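Local coordinates for protein putative siderophore-degrading esterase (Eurofung) (Emericella nidulans, PDB 6GUO) that hydrolyses the ester bonds of the bacterial xenosiderophore enterobactin for intracellular iron release, acting as a homodimeric alpha/beta-hydrolase of the esterase D family, at residues 176-179 against 180-183; 281-284 against 285-288; 294-297 against 298-302. All coordinates share one frame; numbering follows the deposited sequence. Where two conformers were deposited one is given.

Interaction 1 (176-179 against 180-183)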
loop_
_atom_site.group_PDB
_atom_site.type_symbol
_atom_site.label_atom_id
_atom_site.label_comp_id
_atom_site.label_asym_id
_atom_site.label_seq_id
_atom_site.Cartn_x
_atom_site.Cartn_y
_atom_site.Cartn_z
ATOM N N PHE A 176 14.812 22.266 -0.488
ATOM C CA PHE A 176 16.055 23.032 -0.600
ATOM C C PHE A 176 15.849 24.487 -1.013
ATOM O O PHE A 176 16.648 25.331 -0.633
ATOM C CB PHE A 176 17.056 22.350 -1.546
ATOM C CG PHE A 176 17.465 20.959 -1.115
ATOM C CD1 PHE A 176 17.628 20.631 0.235
ATOM C CD2 PHE A 176 17.707 19.976 -2.067
ATOM C CE1 PHE A 176 18.005 19.355 0.614
ATOM C CE2 PHE A 176 18.084 18.698 -1.688
ATOM C CZ PHE A 176 18.234 18.386 -0.346
ATOM N N THR A 177 14.788 24.776 -1.770
ATOM C CA THR A 177 14.530 26.141 -2.264
ATOM C C THR A 177 13.408 26.885 -1.532
ATOM O O THR A 177 13.417 28.122 -1.491
ATOM C CB THR A 177 14.233 26.137 -3.776
ATOM O OG1 THR A 177 13.009 25.448 -4.037
ATOM C CG2 THR A 177 15.369 25.474 -4.546
ATOM N N LYS A 178 12.447 26.152 -0.970
ATOM C CA LYS A 178 11.333 26.756 -0.240
ATOM C C LYS A 178 10.998 25.872 0.977
ATOM O O LYS A 178 9.921 25.285 1.041
ATOM C CB LYS A 178 10.140 26.946 -1.197
ATOM C CG LYS A 178 9.135 28.014 -0.766
ATOM C CD LYS A 178 8.236 28.478 -1.914
ATOM C CE LYS A 178 7.066 27.536 -2.167
ATOM N NZ LYS A 178 6.178 28.003 -3.271
ATOM N N PRO A 179 11.935 25.778 1.952
ATOM C CA PRO A 179 11.801 24.818 3.063
ATOM C C PRO A 179 10.554 24.964 3.947
ATOM O O PRO A 179 10.146 23.984 4.572
ATOM C CB PRO A 179 13.077 25.042 3.894
ATOM C CG PRO A 179 13.613 26.357 3.462
ATOM C CD PRO A 179 13.205 26.522 2.033
ATOM N N SER A 180 9.957 26.154 3.998
ATOM C CA SER A 180 8.705 26.360 4.739
ATOM C C SER A 180 7.438 25.874 4.018
ATOM O O SER A 180 6.359 25.915 4.616
ATOM C CB SER A 180 8.542 27.837 5.105
ATOM O OG SER A 180 9.619 28.260 5.916
ATOM N N SER A 181 7.560 25.425 2.760
ATOM C CA SER A 181 6.421 24.935 1.959
ATOM C C SER A 181 5.602 23.880 2.682
ATOM O O SER A 181 4.366 23.922 2.692
ATOM C CB SER A 181 6.915 24.308 0.654
ATOM O OG SER A 181 7.589 25.248 -0.149
ATOM N N PHE A 182 6.314 22.908 3.250
ATOM C CA PHE A 182 5.717 21.806 4.005
ATOM C C PHE A 182 6.518 21.585 5.279
ATOM O O PHE A 182 7.696 21.934 5.343
ATOM C CB PHE A 182 5.711 20.517 3.164
ATOM C CG PHE A 182 4.926 20.638 1.887
ATOM C CD1 PHE A 182 3.575 20.304 1.849
ATOM C CD2 PHE A 182 5.525 21.129 0.732
ATOM C CE1 PHE A 182 2.845 20.442 0.677
ATOM C CE2 PHE A 182 4.802 21.269 -0.442
ATOM C CZ PHE A 182 3.459 20.929 -0.470
ATOM N N ASP A 183 5.881 20.998 6.285
ATOM C CA ASP A 183 6.566 20.654 7.540
ATOM C C ASP A 183 7.463 19.431 7.364
ATOM O O ASP A 183 8.569 19.373 7.921
ATOM C CB ASP A 183 5.549 20.393 8.648
ATOM C CG ASP A 183 4.700 21.604 8.944
ATOM O OD1 ASP A 183 5.281 22.648 9.293
ATOM O OD2 ASP A 183 3.460 21.526 8.815
#
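The flat peptide group joining Lys178 to Pro179 is met by Ser181 from two directions. Ser181 OG comes in the carbonyl plane, on a lone pair of Lys178 O, 2.6 Å away. Ser181 N approaches the same oxygen from above that plane, 39° out of it, and its N-H...O bond to Lys178 O measures 2.9 Å and is fairly straight. The hydroxyl stands beside its own backbone N, opposite the carbonyl carbon (chi1 -62°), which turns it back toward the acceptor. Ser181 was modelled in two conformers, so the hydroxyl bond belongs to the one described here, whereas the backbone bond closes a type I beta turn from Lys178 to Ser181.

Along the turn, the methylenes of Lys178 run alongside the hydroxyl in this conformer, and the bend at chi3 (82°) turns CE back toward it. Pro179 occupies the second position of the turn, where the ring restrains phi, and its side chain packs on Phe213 and Ala216.

Tyr185 OH is hydrogen-bonded to Pro179 O within the turn and to Phe182 N just after it. The Phe182 side chain packs on Leu135 and Ile138 of helix 131-150 and on Leu161 of strand 156-164.

Lys178 is where the chain leaves helix 166-177, and the turn redirects it toward strand 184-188. It belongs to a beta-alpha-beta crossover joining the adjacent parallel strands 156-164 and 184-188, the repeating connection of the alpha/beta-hydrolase fold.

Interaction 2 (281-284 against 285-288)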
loop_
_atom_site.group_PDB
_atom_site.type_symbol
_atom_site.label_atom_id
_atom_site.label_comp_id
_atom_site.label_asym_id
_atom_site.label_seq_id
_atom_site.Cartn_x
_atom_site.Cartn_y
_atom_site.Cartn_z
ATOM N N ASP A 281 15.401 -5.882 -0.633
ATOM C CA ASP A 281 14.808 -6.693 -1.706
ATOM C C ASP A 281 13.738 -5.996 -2.552
ATOM O O ASP A 281 13.084 -6.648 -3.370
ATOM C CB ASP A 281 14.237 -8.023 -1.166
ATOM C CG ASP A 281 15.173 -8.721 -0.198
ATOM O OD1 ASP A 281 16.403 -8.739 -0.431
ATOM O OD2 ASP A 281 14.665 -9.259 0.804
ATOM N N GLU A 282 13.571 -4.683 -2.390
ATOM C CA GLU A 282 12.606 -3.933 -3.190
ATOM C C GLU A 282 13.329 -3.234 -4.336
ATOM O O GLU A 282 14.473 -2.797 -4.189
ATOM C CB GLU A 282 11.853 -2.906 -2.345
ATOM C CG GLU A 282 11.187 -3.457 -1.086
ATOM C CD GLU A 282 9.974 -4.344 -1.334
ATOM O OE1 GLU A 282 9.609 -4.628 -2.496
ATOM O OE2 GLU A 282 9.367 -4.762 -0.329
ATOM N N ASP A 283 12.643 -3.143 -5.471
ATOM C CA ASP A 283 13.148 -2.446 -6.660
ATOM C C ASP A 283 12.416 -1.104 -6.805
ATOM O O ASP A 283 11.640 -0.723 -5.925
ATOM C CB ASP A 283 13.032 -3.343 -7.911
ATOM C CG ASP A 283 11.614 -3.849 -8.165
ATOM O OD1 ASP A 283 10.677 -3.032 -8.252
ATOM O OD2 ASP A 283 11.438 -5.081 -8.295
ATOM N N HIS A 284 12.667 -0.390 -7.901
ATOM C CA HIS A 284 12.141 0.974 -8.091
ATOM C C HIS A 284 10.603 1.039 -8.048
ATOM O O HIS A 284 10.034 1.993 -7.511
ATOM C CB HIS A 284 12.675 1.549 -9.407
ATOM C CG HIS A 284 12.456 3.020 -9.573
ATOM N ND1 HIS A 284 12.983 3.956 -8.710
ATOM C CD2 HIS A 284 11.802 3.718 -10.530
ATOM C CE1 HIS A 284 12.652 5.167 -9.119
ATOM N NE2 HIS A 284 11.934 5.051 -10.223
ATOM N N GLY A 285 9.950 0.019 -8.601
ATOM C CA GLY A 285 8.492 -0.099 -8.579
ATOM C C GLY A 285 7.947 -0.698 -7.294
ATOM O O GLY A 285 7.024 -0.150 -6.695
ATOM N N SER A 286 8.514 -1.826 -6.865
ATOM C CA SER A 286 7.997 -2.546 -5.693
ATOM C C SER A 286 8.181 -1.777 -4.380
ATOM O O SER A 286 7.457 -2.024 -3.426
ATOM C CB SER A 286 8.610 -3.949 -5.578
ATOM O OG SER A 286 9.964 -3.905 -5.156
ATOM N N VAL A 287 9.134 -0.848 -4.332
ATOM C CA VAL A 287 9.365 -0.058 -3.117
ATOM C C VAL A 287 8.289 1.013 -2.851
ATOM O O VAL A 287 8.196 1.505 -1.730
ATOM C CB VAL A 287 10.775 0.587 -3.120
ATOM C CG1 VAL A 287 10.830 1.809 -4.036
ATOM C CG2 VAL A 287 11.219 0.944 -1.709
ATOM N N ILE A 288 7.477 1.361 -3.854
ATOM C CA ILE A 288 6.519 2.470 -3.724
ATOM C C ILE A 288 5.557 2.246 -2.556
ATOM O O ILE A 288 5.428 3.108 -1.680
ATOM C CB ILE A 288 5.741 2.729 -5.038
ATOM C CG1 ILE A 288 6.698 3.280 -6.102
ATOM C CG2 ILE A 288 4.594 3.717 -4.813
ATOM C CD1 ILE A 288 6.117 3.386 -7.495
#
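Asp283 and Ser286 hold each other by two reciprocal hydrogen bonds between side chain and backbone. Ser286 N gives a nearly straight bond (174°) to Asp283 OD1 at 2.8 Å, meeting the carboxylate on its syn side but 35° out of its plane. In return, Asp283 N donates to Ser286 OG, also at 2.8 Å. The same hydroxyl passes its own proton to Glu282 OE1, on the anti lone pair, over 2.8 Å. Ser286 OG thus accepts one bond and gives one, placed by a chi1 of 73° that sets it between its backbone N and carbonyl carbon. Gly285 N adds a weak bond to Asp283 OD1.

Backbone bonding continues with Val287 N, 3.0 Å from Asp283 O. Val287 CG1 makes a van der Waals contact with the same Asp283 O at 3.3 Å. A type I beta turn from Gly285 to Ile288 leads into helix 288-301.

Nonpolar contacts are fewer: Val287 CB lies 3.7 Å from Glu282 CB. On the dimer side, Glu282 packs on Tyr279 of the second subunit.

The His284 ring projects from this bonded loop: ND1 is hydrogen-bonded to Glu228 OE1, and the side chain touches Ser165 of the GxSxG sequence, probably the nucleophile elbow, consistent with a Ser-His-acid catalytic triad. The chemistry implies that Asp283 OD1 and Ser286 OG tie the backbone on either side of His284, and Glu282 holds the hydroxyl that does so; the probable catalytic histidine is carried on a loop held in part by bonds among its own residues.

Interaction 3 (294-297 against 298-302)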
loop_
_atom_site.group_PDB
_atom_site.type_symbol
_atom_site.label_atom_id
_atom_site.label_comp_id
_atom_site.label_asym_id
_atom_site.label_seq_id
_atom_site.Cartn_x
_atom_site.Cartn_y
_atom_site.Cartn_z
ATOM N N GLY A 294 5.422 3.478 4.879
ATOM C CA GLY A 294 6.435 3.887 5.855
ATOM C C GLY A 294 6.479 5.384 6.110
ATOM O O GLY A 294 6.635 5.820 7.253
ATOM N N GLY A 295 6.346 6.170 5.043
ATOM C CA GLY A 295 6.264 7.632 5.152
ATOM C C GLY A 295 5.043 8.098 5.928
ATOM O O GLY A 295 5.139 9.017 6.746
ATOM N N ILE A 296 3.904 7.451 5.683
ATOM C CA ILE A 296 2.663 7.742 6.410
ATOM C C ILE A 296 2.844 7.446 7.905
ATOM O O ILE A 296 2.473 8.267 8.745
ATOM C CB ILE A 296 1.443 6.954 5.844
ATOM C CG1 ILE A 296 1.125 7.346 4.384
ATOM C CG2 ILE A 296 0.191 7.159 6.694
ATOM C CD1 ILE A 296 0.635 8.758 4.163
ATOM N N MET A 297 3.420 6.287 8.230
ATOM C CA MET A 297 3.685 5.923 9.630
ATOM C C MET A 297 4.669 6.889 10.289
ATOM O O MET A 297 4.457 7.310 11.430
ATOM C CB MET A 297 4.224 4.491 9.741
ATOM C CG MET A 297 3.271 3.388 9.307
ATOM S SD MET A 297 1.672 3.369 10.138
ATOM C CE MET A 297 0.690 4.416 9.079
ATOM N N PHE A 298 5.729 7.234 9.561
ATOM C CA PHE A 298 6.715 8.218 10.008
ATOM C C PHE A 298 6.035 9.547 10.341
ATOM O O PHE A 298 6.263 10.111 11.409
ATOM C CB PHE A 298 7.796 8.394 8.930
ATOM C CG PHE A 298 8.797 9.485 9.217
ATOM C CD1 PHE A 298 9.941 9.224 9.965
ATOM C CD2 PHE A 298 8.621 10.759 8.691
ATOM C CE1 PHE A 298 10.874 10.224 10.208
ATOM C CE2 PHE A 298 9.550 11.760 8.930
ATOM C CZ PHE A 298 10.680 11.495 9.684
ATOM N N LEU A 299 5.175 10.009 9.435
ATOM C CA LEU A 299 4.411 11.245 9.629
ATOM C C LEU A 299 3.521 11.184 10.874
ATOM O O LEU A 299 3.564 12.087 11.709
ATOM C CB LEU A 299 3.576 11.547 8.378
ATOM C CG LEU A 299 2.660 12.769 8.363
ATOM C CD1 LEU A 299 3.434 14.052 8.629
ATOM C CD2 LEU A 299 1.948 12.833 7.019
ATOM N N SER A 300 2.750 10.106 11.008
ATOM C CA SER A 300 1.861 9.928 12.160
ATOM C C SER A 300 2.617 9.807 13.492
ATOM O O SER A 300 2.111 10.245 14.522
ATOM C CB SER A 300 0.943 8.724 11.952
ATOM O OG SER A 300 0.108 8.926 10.821
ATOM N N ASN A 301 3.827 9.243 13.461
ATOM C CA ASN A 301 4.668 9.121 14.665
ATOM C C ASN A 301 5.247 10.446 15.179
ATOM O O ASN A 301 5.670 10.518 16.335
ATOM C CB ASN A 301 5.815 8.127 14.435
ATOM C CG ASN A 301 5.327 6.697 14.264
ATOM O OD1 ASN A 301 4.224 6.337 14.688
ATOM N ND2 ASN A 301 6.151 5.873 13.632
ATOM N N LEU A 302 5.277 11.476 14.335
ATOM C CA LEU A 302 5.733 12.809 14.748
ATOM C C LEU A 302 4.775 13.532 15.699
ATOM O O LEU A 302 5.189 14.480 16.366
ATOM C CB LEU A 302 5.966 13.704 13.523
ATOM C CG LEU A 302 7.057 13.282 12.534
ATOM C CD1 LEU A 302 6.972 14.115 11.260
ATOM C CD2 LEU A 302 8.442 13.391 13.150
#
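Ile296 O takes the backbone N-H of Ser300 in a 2.9 Å bond, close to straight at 166°. Ser300 OG lies 3.2 Å from the same Ile296 O and may share its proton with it, though another acceptor is within reach and the bond is not settled. A chi1 of -62° folds the Ser300 hydroxyl back along the helix toward this oxygen.

The other rungs of the ladder repeat the alpha-helical pattern. Phe298 N bonds to Gly294 O and Leu299 N to Gly295 O, each at 2.9 Å, with the donors tilted modestly from the carbonyl planes. Met297 O accepts Asn301 N at a more bent angle. This oxygen also sits over the face of the Asn301 amide, with CG 3.0 Å from Met297 O; the amide nitrogen is near but poorly angled for a bond. Asn301 OD1 turns to Arg74 of helix 60-77, its hydrogen-bond partner.

Phe298 CG stands opposite its backbone N (chi1 174°), and the ring leads away from residues 294-297, leaving Gly295 O at its edge near the ring plane. Phe298 CB touches Gly294 O at 3.3 Å, and Leu299 CB lies 3.4 Å from Gly295 O. Met297 takes another direction, touching Thr70 and Arg74. This is the C-terminal helix of the alpha/beta-hydrolase fold, packed on the central sheet and beside helix 60-77.

The chemistry divides the helix: the carbonyls of Gly294 to Met297 are each taken by an N-H four residues on, Phe298 and Leu299 join it to the sheet by side-chain packing, largely on aliphatic groups such as Val184, Leu186 and Ala160, and the polar ends of Ser300 and Asn301 lie toward its last turns, where Arg74 secures the amide.

Interactions 1 and 2 lie on opposite sides of the chain's centre, about 27 Å apart between centres. Interaction 3 comes within about 6 Å of interaction 1 and about 7 Å of interaction 2, measured between nearest atoms. Interaction 2 is the one at the probable active site: a triethylene glycol, probably from crystallisation, comes within about 3 Å of the His284 side chain. Interaction 1 ends helix 166-177, whose start follows Ser165 of the elbow. Interaction 3 lies farther along the helix that interaction 2 leads into; Val184, which it packs on, directly follows interaction 1. Across the dimer, Met297 of one subunit meets Ser286 of the other, joining interactions 3 and 2 between chains.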